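Oxysterol-binding protein homolog 1 (Saccharomyces cerevisiae, PDB 5H28) carries sterols and other lipids between membranes through the cytosol, its ankyrin-repeat domain targeting it to the nucleus-vacuole junction by binding NVJ1. Local coordinates at residues 43-48 against 59-64. Residues are numbered along the deposited sequence; the frame is centred on the assembly and turned at random.
Sequences LMLHYA and EIVHHW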
# COMPACT_ATOMS: atom_id res chain seq x y z
N LEU A 43 2.31 14.00 15.09
CA LEU A 43 0.85 14.01 15.20
C LEU A 43 0.24 15.29 14.64
O LEU A 43 -0.97 15.50 14.74
CB LEU A 43 0.42 13.84 16.66
CG LEU A 43 0.72 12.47 17.28
CD1 LEU A 43 0.47 12.53 18.78
CD2 LEU A 43 -0.15 11.41 16.64
N MET A 44 1.06 16.13 14.03
CA MET A 44 0.56 17.38 13.49
C MET A 44 -0.55 17.22 12.46
O MET A 44 -1.53 17.97 12.49
CB MET A 44 1.71 18.20 12.89
CG MET A 44 1.25 19.51 12.24
SD MET A 44 2.61 20.66 11.94
CE MET A 44 3.66 19.65 10.90
N LEU A 45 -0.42 16.26 11.56
CA LEU A 45 -1.46 16.06 10.55
C LEU A 45 -2.77 15.62 11.22
O LEU A 45 -3.85 16.01 10.77
CB LEU A 45 -1.02 15.04 9.50
CG LEU A 45 -1.96 14.89 8.30
CD1 LEU A 45 -2.22 16.25 7.67
CD2 LEU A 45 -1.34 13.94 7.29
N HIS A 46 -2.68 14.82 12.28
CA HIS A 46 -3.88 14.39 13.00
C HIS A 46 -4.57 15.62 13.56
O HIS A 46 -5.78 15.81 13.40
CB HIS A 46 -3.52 13.48 14.18
CG HIS A 46 -3.23 12.06 13.81
ND1 HIS A 46 -2.06 11.68 13.17
CD2 HIS A 46 -3.93 10.93 14.01
CE1 HIS A 46 -2.07 10.37 13.00
NE2 HIS A 46 -3.19 9.89 13.51
N TYR A 47 -3.80 16.47 14.23
CA TYR A 47 -4.36 17.67 14.83
C TYR A 47 -4.90 18.64 13.79
O TYR A 47 -5.90 19.30 14.02
CB TYR A 47 -3.32 18.35 15.73
CG TYR A 47 -2.92 17.51 16.92
CD1 TYR A 47 -3.88 16.89 17.71
CD2 TYR A 47 -1.58 17.33 17.25
CE1 TYR A 47 -3.52 16.11 18.80
CE2 TYR A 47 -1.20 16.55 18.34
CZ TYR A 47 -2.18 15.94 19.11
OH TYR A 47 -1.83 15.16 20.19
N ALA A 48 -4.24 18.72 12.64
CA ALA A 48 -4.69 19.62 11.59
C ALA A 48 -6.03 19.15 11.04
O ALA A 48 -6.91 19.96 10.77
CB ALA A 48 -3.66 19.70 10.48
N GLU A 59 -1.26 22.43 2.57
CA GLU A 59 0.11 22.93 2.63
C GLU A 59 0.99 22.00 3.46
O GLU A 59 2.14 21.76 3.10
CB GLU A 59 0.15 24.33 3.23
CG GLU A 59 -0.52 25.42 2.40
CD GLU A 59 0.06 25.56 1.01
OE1 GLU A 59 1.29 25.44 0.85
OE2 GLU A 59 -0.72 25.81 0.07
N ILE A 60 0.46 21.48 4.56
CA ILE A 60 1.23 20.57 5.40
C ILE A 60 1.64 19.33 4.61
O ILE A 60 2.79 18.92 4.62
CB ILE A 60 0.40 20.13 6.63
CG1 ILE A 60 0.27 21.30 7.62
CG2 ILE A 60 1.06 18.93 7.31
CD1 ILE A 60 -0.67 21.01 8.77
N VAL A 61 0.68 18.75 3.90
CA VAL A 61 0.94 17.56 3.11
C VAL A 61 1.89 17.80 1.94
O VAL A 61 2.83 17.03 1.73
CB VAL A 61 -0.38 16.94 2.59
CG1 VAL A 61 -0.09 15.83 1.59
CG2 VAL A 61 -1.18 16.38 3.77
N HIS A 62 1.66 18.86 1.18
CA HIS A 62 2.52 19.14 0.03
C HIS A 62 3.92 19.58 0.41
O HIS A 62 4.87 19.37 -0.35
CB HIS A 62 1.86 20.18 -0.87
CG HIS A 62 0.69 19.65 -1.64
ND1 HIS A 62 0.76 18.53 -2.44
CD2 HIS A 62 -0.59 20.08 -1.72
CE1 HIS A 62 -0.42 18.30 -2.98
NE2 HIS A 62 -1.26 19.23 -2.56
N HIS A 63 4.07 20.17 1.59
CA HIS A 63 5.38 20.63 2.05
C HIS A 63 6.24 19.57 2.73
O HIS A 63 7.43 19.47 2.46
CB HIS A 63 5.25 21.78 3.05
CG HIS A 63 5.11 23.14 2.43
ND1 HIS A 63 3.94 23.58 1.85
CD2 HIS A 63 6.00 24.15 2.29
CE1 HIS A 63 4.11 24.80 1.39
NE2 HIS A 63 5.36 25.17 1.65
N TRP A 64 5.62 18.78 3.60
CA TRP A 64 6.39 17.84 4.40
C TRP A 64 6.19 16.33 4.31
O TRP A 64 6.69 15.59 5.17
CB TRP A 64 6.26 18.28 5.86
CG TRP A 64 6.63 19.72 6.03
CD1 TRP A 64 7.76 20.33 5.54
CD2 TRP A 64 5.90 20.74 6.72
NE1 TRP A 64 7.77 21.65 5.88
CE2 TRP A 64 6.65 21.94 6.60
CE3 TRP A 64 4.69 20.77 7.43
CZ2 TRP A 64 6.22 23.15 7.17
CZ3 TRP A 64 4.27 21.97 7.99
CH2 TRP A 64 5.03 23.15 7.85
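I60 reaches across from helix 54-64 and touches three residues of helix 44-51 at once. Its CG1 lies anti to the carbonyl carbon (chi1 -72°), and the extended end of that branch carries CD1 to the methyl of A48, with CB of A48 3.7 Å from CD1 of I60. CD1 of I60 also lies 4.2 Å from CG of M44, while the shorter branch, CG2, faces CD1 of L45. One turn of helix 44-51 thus receives this single side chain between M44, L45 and A48. V61 follows with a lighter touch, its CG2 4.0 Å from CD1 of L45; beyond this pair L45 also packs on L79 and on P89 of helix 89-95. H63 bonds back to its own helix: E59 O accepts from its N and its ND1, from opposite faces of the carbonyl plane, with ND1 of H63 2.8 Å from O of E59. CB of H63 sits over one face of the W64 indole, toward its rim. At W64 the six-membered ring meets the end of M44, whose chain runs out straight and then bends at chi3 (58°) to bring CE of M44 obliquely to within 3.8 Å of CZ3 of W64, beside CE3. M44 and W64 both continue onto L25 of helix 18-28. The axes of helices 44-48 and 59-64 run nearly antiparallel (160°), 11.0 Å apart at closest approach, as in the antiparallel helix pair of an ankyrin repeat, here the first predicted one. With no hydrogen bond across it and every touching residue buried, the pairing rests on methyl, methylene and indole packing, consistent with a hydrophobic core inside the repeat.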